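Local structure of DNA polymerase III subunit beta (Deinococcus radiodurans, 4TRT) at residues F68-L82 and L96-G110. The protein probably tethers DNA polymerases and other proteins to DNA, giving them processivity, as a ring-shaped head-to-tail homodimer that encircles the duplex. Sequence-based numbering, arbitrary orientation.
Sequences FVVPAHLFAQIVRNL and LSVRSGGSDFKLQTG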
loop_
_atom_site.group_PDB
_atom_site.type_symbol
_atom_site.label_atom_id
_atom_site.label_comp_id
_atom_site.label_asym_id
_atom_site.label_seq_id
_atom_site.Cartn_x
_atom_site.Cartn_y
_atom_site.Cartn_z
ATOM N N PHE A 68 -31.612 0.179 14.952
ATOM C CA PHE A 68 -31.367 1.384 14.163
ATOM C C PHE A 68 -30.442 1.083 13.000
ATOM O O PHE A 68 -29.802 0.030 12.977
ATOM C CB PHE A 68 -30.762 2.504 15.045
ATOM C CG PHE A 68 -29.453 2.149 15.678
ATOM C CD1 PHE A 68 -29.411 1.518 16.918
ATOM C CD2 PHE A 68 -28.256 2.457 15.058
ATOM C CE1 PHE A 68 -28.199 1.205 17.515
ATOM C CE2 PHE A 68 -27.037 2.136 15.641
ATOM C CZ PHE A 68 -27.009 1.502 16.878
ATOM N N VAL A 69 -30.374 2.019 12.051
ATOM C CA VAL A 69 -29.395 1.986 10.977
ATOM C C VAL A 69 -28.521 3.247 10.993
ATOM O O VAL A 69 -28.973 4.335 11.343
ATOM C CB VAL A 69 -30.041 1.808 9.584
ATOM C CG1 VAL A 69 -30.792 0.473 9.497
ATOM C CG2 VAL A 69 -30.953 2.982 9.234
ATOM N N VAL A 70 -27.262 3.076 10.622
ATOM C CA VAL A 70 -26.308 4.165 10.492
ATOM C C VAL A 70 -25.417 3.861 9.277
ATOM O O VAL A 70 -25.280 2.697 8.894
ATOM C CB VAL A 70 -25.410 4.319 11.747
ATOM C CG1 VAL A 70 -26.121 5.059 12.871
ATOM C CG2 VAL A 70 -24.897 2.955 12.207
ATOM N N PRO A 71 -24.823 4.896 8.657
ATOM C CA PRO A 71 -23.886 4.644 7.551
ATOM C C PRO A 71 -22.714 3.774 8.042
ATOM O O PRO A 71 -22.036 4.138 9.015
ATOM C CB PRO A 71 -23.408 6.044 7.143
ATOM C CG PRO A 71 -24.362 7.004 7.768
ATOM C CD PRO A 71 -24.905 6.328 8.995
ATOM N N ALA A 72 -22.505 2.636 7.384
ATOM C CA ALA A 72 -21.595 1.617 7.875
ATOM C C ALA A 72 -20.140 2.077 7.936
ATOM O O ALA A 72 -19.460 1.821 8.931
ATOM C CB ALA A 72 -21.713 0.348 7.037
ATOM N N HIS A 73 -19.655 2.749 6.894
ATOM C CA HIS A 73 -18.225 3.092 6.838
ATOM C C HIS A 73 -17.868 4.222 7.755
ATOM O O HIS A 73 -16.808 4.208 8.398
ATOM C CB HIS A 73 -17.786 3.359 5.411
ATOM C CG HIS A 73 -17.870 2.141 4.544
ATOM N ND1 HIS A 73 -19.048 1.704 4.041
ATOM C CD2 HIS A 73 -16.898 1.235 4.126
ATOM C CE1 HIS A 73 -18.845 0.581 3.344
ATOM N NE2 HIS A 73 -17.533 0.288 3.386
ATOM N N LEU A 74 -18.754 5.203 7.844
ATOM C CA LEU A 74 -18.572 6.305 8.774
ATOM C C LEU A 74 -18.540 5.807 10.224
ATOM O O LEU A 74 -17.686 6.213 10.984
ATOM C CB LEU A 74 -19.671 7.359 8.586
ATOM C CG LEU A 74 -19.641 8.547 9.549
ATOM C CD1 LEU A 74 -18.265 9.207 9.507
ATOM C CD2 LEU A 74 -20.713 9.553 9.161
ATOM N N PHE A 75 -19.472 4.929 10.591
ATOM C CA PHE A 75 -19.539 4.390 11.946
ATOM C C PHE A 75 -18.281 3.587 12.289
ATOM O O PHE A 75 -17.734 3.733 13.370
ATOM C CB PHE A 75 -20.801 3.546 12.116
ATOM C CG PHE A 75 -20.999 2.975 13.500
ATOM C CD1 PHE A 75 -20.802 3.748 14.637
ATOM C CD2 PHE A 75 -21.458 1.682 13.666
ATOM C CE1 PHE A 75 -20.999 3.221 15.901
ATOM C CE2 PHE A 75 -21.675 1.154 14.934
ATOM C CZ PHE A 75 -21.431 1.931 16.056
ATOM N N ALA A 76 -17.815 2.777 11.342
ATOM C CA ALA A 76 -16.605 1.989 11.519
ATOM C C ALA A 76 -15.385 2.889 11.707
ATOM O O ALA A 76 -14.520 2.625 12.534
ATOM C CB ALA A 76 -16.397 1.068 10.319
ATOM N N GLN A 77 -15.338 3.964 10.935
ATOM C CA GLN A 77 -14.230 4.907 11.002
ATOM C C GLN A 77 -14.198 5.638 12.340
ATOM O O GLN A 77 -13.135 5.842 12.929
ATOM C CB GLN A 77 -14.328 5.894 9.830
ATOM C CG GLN A 77 -13.281 7.004 9.831
ATOM C CD GLN A 77 -13.425 7.914 8.621
ATOM O OE1 GLN A 77 -14.487 7.974 8.005
ATOM N NE2 GLN A 77 -12.359 8.617 8.274
ATOM N N ILE A 78 -15.364 6.076 12.805
ATOM C CA ILE A 78 -15.461 6.780 14.087
ATOM C C ILE A 78 -14.989 5.862 15.229
ATOM O O ILE A 78 -14.201 6.271 16.088
ATOM C CB ILE A 78 -16.902 7.268 14.315
ATOM C CG1 ILE A 78 -17.193 8.488 13.433
ATOM C CG2 ILE A 78 -17.163 7.572 15.783
ATOM C CD1 ILE A 78 -18.674 8.868 13.432
ATOM N N VAL A 79 -15.425 4.608 15.201
ATOM C CA VAL A 79 -15.069 3.669 16.274
ATOM C C VAL A 79 -13.573 3.360 16.244
ATOM O O VAL A 79 -12.915 3.393 17.270
ATOM C CB VAL A 79 -15.909 2.377 16.207
ATOM C CG1 VAL A 79 -15.437 1.340 17.247
ATOM C CG2 VAL A 79 -17.376 2.694 16.421
ATOM N N ARG A 80 -13.033 3.125 15.055
ATOM C CA ARG A 80 -11.607 2.901 14.895
ATOM C C ARG A 80 -10.756 4.031 15.460
ATOM O O ARG A 80 -9.745 3.764 16.090
ATOM C CB ARG A 80 -11.321 2.703 13.420
ATOM C CG ARG A 80 -9.866 2.609 12.989
ATOM C CD ARG A 80 -9.772 2.473 11.477
ATOM N NE ARG A 80 -10.789 1.568 10.968
ATOM C CZ ARG A 80 -11.667 1.831 9.997
ATOM N NH1 ARG A 80 -11.680 2.986 9.343
ATOM N NH2 ARG A 80 -12.537 0.895 9.653
ATOM N N ASN A 81 -11.187 5.276 15.254
ATOM C CA ASN A 81 -10.430 6.447 15.676
ATOM C C ASN A 81 -10.555 6.779 17.163
ATOM O O ASN A 81 -9.847 7.648 17.661
ATOM C CB ASN A 81 -10.863 7.679 14.857
ATOM C CG ASN A 81 -10.430 7.608 13.401
ATOM O OD1 ASN A 81 -9.510 6.862 13.049
ATOM N ND2 ASN A 81 -11.081 8.403 12.542
ATOM N N LEU A 82 -11.473 6.126 17.867
ATOM C CA LEU A 82 -11.656 6.397 19.278
ATOM C C LEU A 82 -10.399 5.979 20.051
ATOM O O LEU A 82 -9.739 4.989 19.716
ATOM C CB LEU A 82 -12.870 5.680 19.840
ATOM C CG LEU A 82 -14.249 6.171 19.474
ATOM C CD1 LEU A 82 -15.242 5.199 20.088
ATOM C CD2 LEU A 82 -14.528 7.579 19.978
ATOM N N LEU A 96 -27.441 8.675 17.150
ATOM C CA LEU A 96 -26.601 7.733 17.887
ATOM C C LEU A 96 -25.385 8.448 18.481
ATOM O O LEU A 96 -24.560 9.018 17.752
ATOM C CB LEU A 96 -26.108 6.610 16.989
ATOM C CG LEU A 96 -25.226 5.565 17.696
ATOM C CD1 LEU A 96 -26.127 4.698 18.566
ATOM C CD2 LEU A 96 -24.416 4.717 16.722
ATOM N N SER A 97 -25.262 8.398 19.802
ATOM C CA SER A 97 -24.092 8.942 20.473
ATOM C C SER A 97 -23.046 7.838 20.654
ATOM O O SER A 97 -23.381 6.707 21.032
ATOM C CB SER A 97 -24.489 9.554 21.811
ATOM O OG SER A 97 -25.298 10.688 21.578
ATOM N N VAL A 98 -21.787 8.159 20.362
ATOM C CA VAL A 98 -20.692 7.189 20.479
ATOM C C VAL A 98 -19.613 7.875 21.325
ATOM O O VAL A 98 -19.056 8.917 20.909
ATOM C CB VAL A 98 -20.120 6.803 19.102
ATOM C CG1 VAL A 98 -19.098 5.683 19.233
ATOM C CG2 VAL A 98 -21.228 6.419 18.119
ATOM N N ARG A 99 -19.384 7.346 22.529
ATOM C CA ARG A 99 -18.597 8.031 23.554
ATOM C C ARG A 99 -17.505 7.146 24.102
ATOM O O ARG A 99 -17.720 5.959 24.344
ATOM C CB ARG A 99 -19.465 8.446 24.758
ATOM C CG ARG A 99 -20.485 9.514 24.449
ATOM C CD ARG A 99 -21.157 10.003 25.718
ATOM N NE ARG A 99 -22.228 10.928 25.386
ATOM C CZ ARG A 99 -23.526 10.632 25.326
ATOM N NH1 ARG A 99 -23.978 9.423 25.619
ATOM N NH2 ARG A 99 -24.389 11.588 24.992
ATOM N N SER A 100 -16.345 7.752 24.318
ATOM C CA SER A 100 -15.255 7.123 25.065
ATOM C C SER A 100 -14.355 8.248 25.588
ATOM O O SER A 100 -13.887 9.081 24.813
ATOM C CB SER A 100 -14.453 6.169 24.179
ATOM O OG SER A 100 -13.483 5.493 24.967
ATOM N N GLY A 101 -14.181 8.293 26.906
ATOM C CA GLY A 101 -13.422 9.344 27.572
ATOM C C GLY A 101 -13.877 10.739 27.162
ATOM O O GLY A 101 -15.034 11.094 27.338
ATOM N N GLY A 102 -12.957 11.527 26.616
ATOM C CA GLY A 102 -13.253 12.889 26.212
ATOM C C GLY A 102 -13.940 12.989 24.851
ATOM O O GLY A 102 -14.356 14.081 24.468
ATOM N N SER A 103 -14.052 11.866 24.129
ATOM C CA SER A 103 -14.640 11.837 22.797
ATOM C C SER A 103 -16.153 11.639 22.869
ATOM O O SER A 103 -16.630 10.735 23.549
ATOM C CB SER A 103 -14.063 10.682 21.958
ATOM O OG SER A 103 -12.716 10.923 21.615
ATOM N N ASP A 104 -16.889 12.458 22.132
ATOM C CA ASP A 104 -18.356 12.361 22.060
ATOM C C ASP A 104 -18.758 12.608 20.616
ATOM O O ASP A 104 -18.630 13.723 20.138
ATOM C CB ASP A 104 -18.991 13.417 22.983
ATOM C CG ASP A 104 -20.505 13.274 23.113
ATOM O OD1 ASP A 104 -21.132 12.438 22.424
ATOM O OD2 ASP A 104 -21.084 14.036 23.913
ATOM N N PHE A 105 -19.188 11.553 19.925
ATOM C CA PHE A 105 -19.540 11.618 18.516
ATOM C C PHE A 105 -21.045 11.382 18.393
ATOM O O PHE A 105 -21.597 10.575 19.118
ATOM C CB PHE A 105 -18.738 10.566 17.717
ATOM C CG PHE A 105 -17.313 10.962 17.468
ATOM C CD1 PHE A 105 -16.388 10.964 18.494
ATOM C CD2 PHE A 105 -16.905 11.367 16.213
ATOM C CE1 PHE A 105 -15.075 11.372 18.269
ATOM C CE2 PHE A 105 -15.600 11.742 15.974
ATOM C CZ PHE A 105 -14.691 11.767 17.007
ATOM N N LYS A 106 -21.704 12.111 17.498
ATOM C CA LYS A 106 -23.125 11.916 17.208
ATOM C C LYS A 106 -23.282 11.577 15.742
ATOM O O LYS A 106 -22.797 12.323 14.902
ATOM C CB LYS A 106 -23.950 13.191 17.465
ATOM C CG LYS A 106 -23.694 13.930 18.761
ATOM C CD LYS A 106 -24.058 13.133 19.991
ATOM C CE LYS A 106 -24.083 14.049 21.209
ATOM N NZ LYS A 106 -23.957 13.294 22.480
ATOM N N LEU A 107 -23.957 10.472 15.431
ATOM C CA LEU A 107 -24.315 10.132 14.054
ATOM C C LEU A 107 -25.834 10.182 13.864
ATOM O O LEU A 107 -26.588 9.642 14.680
ATOM C CB LEU A 107 -23.874 8.711 13.693
ATOM C CG LEU A 107 -22.426 8.350 13.444
ATOM C CD1 LEU A 107 -21.680 8.478 14.763
ATOM C CD2 LEU A 107 -22.342 6.925 12.906
ATOM N N GLN A 108 -26.272 10.824 12.783
ATOM C CA GLN A 108 -27.664 10.744 12.372
ATOM C C GLN A 108 -27.994 9.322 11.942
ATOM O O GLN A 108 -27.258 8.728 11.167
ATOM C CB GLN A 108 -27.940 11.706 11.216
ATOM C CG GLN A 108 -28.003 13.152 11.670
ATOM C CD GLN A 108 -29.152 13.440 12.625
ATOM O OE1 GLN A 108 -30.333 13.298 12.283
ATOM N NE2 GLN A 108 -28.804 13.856 13.837
ATOM N N THR A 109 -29.074 8.771 12.476
ATOM C CA THR A 109 -29.513 7.426 12.115
ATOM C C THR A 109 -30.462 7.510 10.926
ATOM O O THR A 109 -31.002 8.573 10.641
ATOM C CB THR A 109 -30.244 6.747 13.283
ATOM O OG1 THR A 109 -31.315 7.590 13.703
ATOM C CG2 THR A 109 -29.307 6.532 14.457
ATOM N N GLY A 110 -30.690 6.377 10.262
ATOM C CA GLY A 110 -31.505 6.329 9.055
ATOM C C GLY A 110 -32.862 5.692 9.260
ATOM O O GLY A 110 -33.340 5.534 10.390
HETATM O O HOH W 1 -32.432 4.127 12.623
#
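The backbone O of Val69 accepts a hydrogen bond from Gly110 N (2.9 Å, N-H...O 159°). A water accepts a hydrogen bond from Val69 N and donates one to Gly110 O, so both backbone polar groups of Val69 are tied to Gly110, one directly and one through the water, just past the end of strand 103-108, whose line strand 68-71 crosses. CG2 of Val69 presses closely on the glycine backbone, 3.4 Å from Gly110 CA. Next along, the methyl CG2 of Thr109 meets Val70 CG1, while its hydroxyl turns to Gln94.

Leu96 CG lies anti to the backbone N (chi1 -179°), which carries its two methyls to two rings: CD1 packs on CZ of Phe68 at 3.7 Å, and CD2 lies against both, 3.8 Å from Phe68 CE2 and from Phe75 CE1, each phenylalanine side chain crossing the leucine at about a right angle. Val98 CG2 touches the Phe75 ring at its edge, near the ring plane. From the neighbouring strand Leu107 CD2 packs on Phe75 CB, and its other methyl, CD1, meets Ile78 CD1 tip to tip at a tight 3.3 Å. Ile78 CG2 lies 3.8 Å from Phe105 CG, the two side chains sliding past each other in opposite directions. Farther along 68-82, Leu82 straddles the hairpin, CD1 against Val98 CG1 and CD2 against Ser103 CB (3.7 Å).

Helix 8-21 packs beside Phe75 and Val79 through Leu15. Residues 103-106 pair with a strand of the second subunit, carrying the sheet across the dimer interface. Helix 72-81, antiparallel to strand 103-108 (174°), thus contributes to the N-terminal domain's share of the DNA-clamp fold, in which each domain packs two neighbouring helices, here 8-21 and 72-81, against antiparallel sheets.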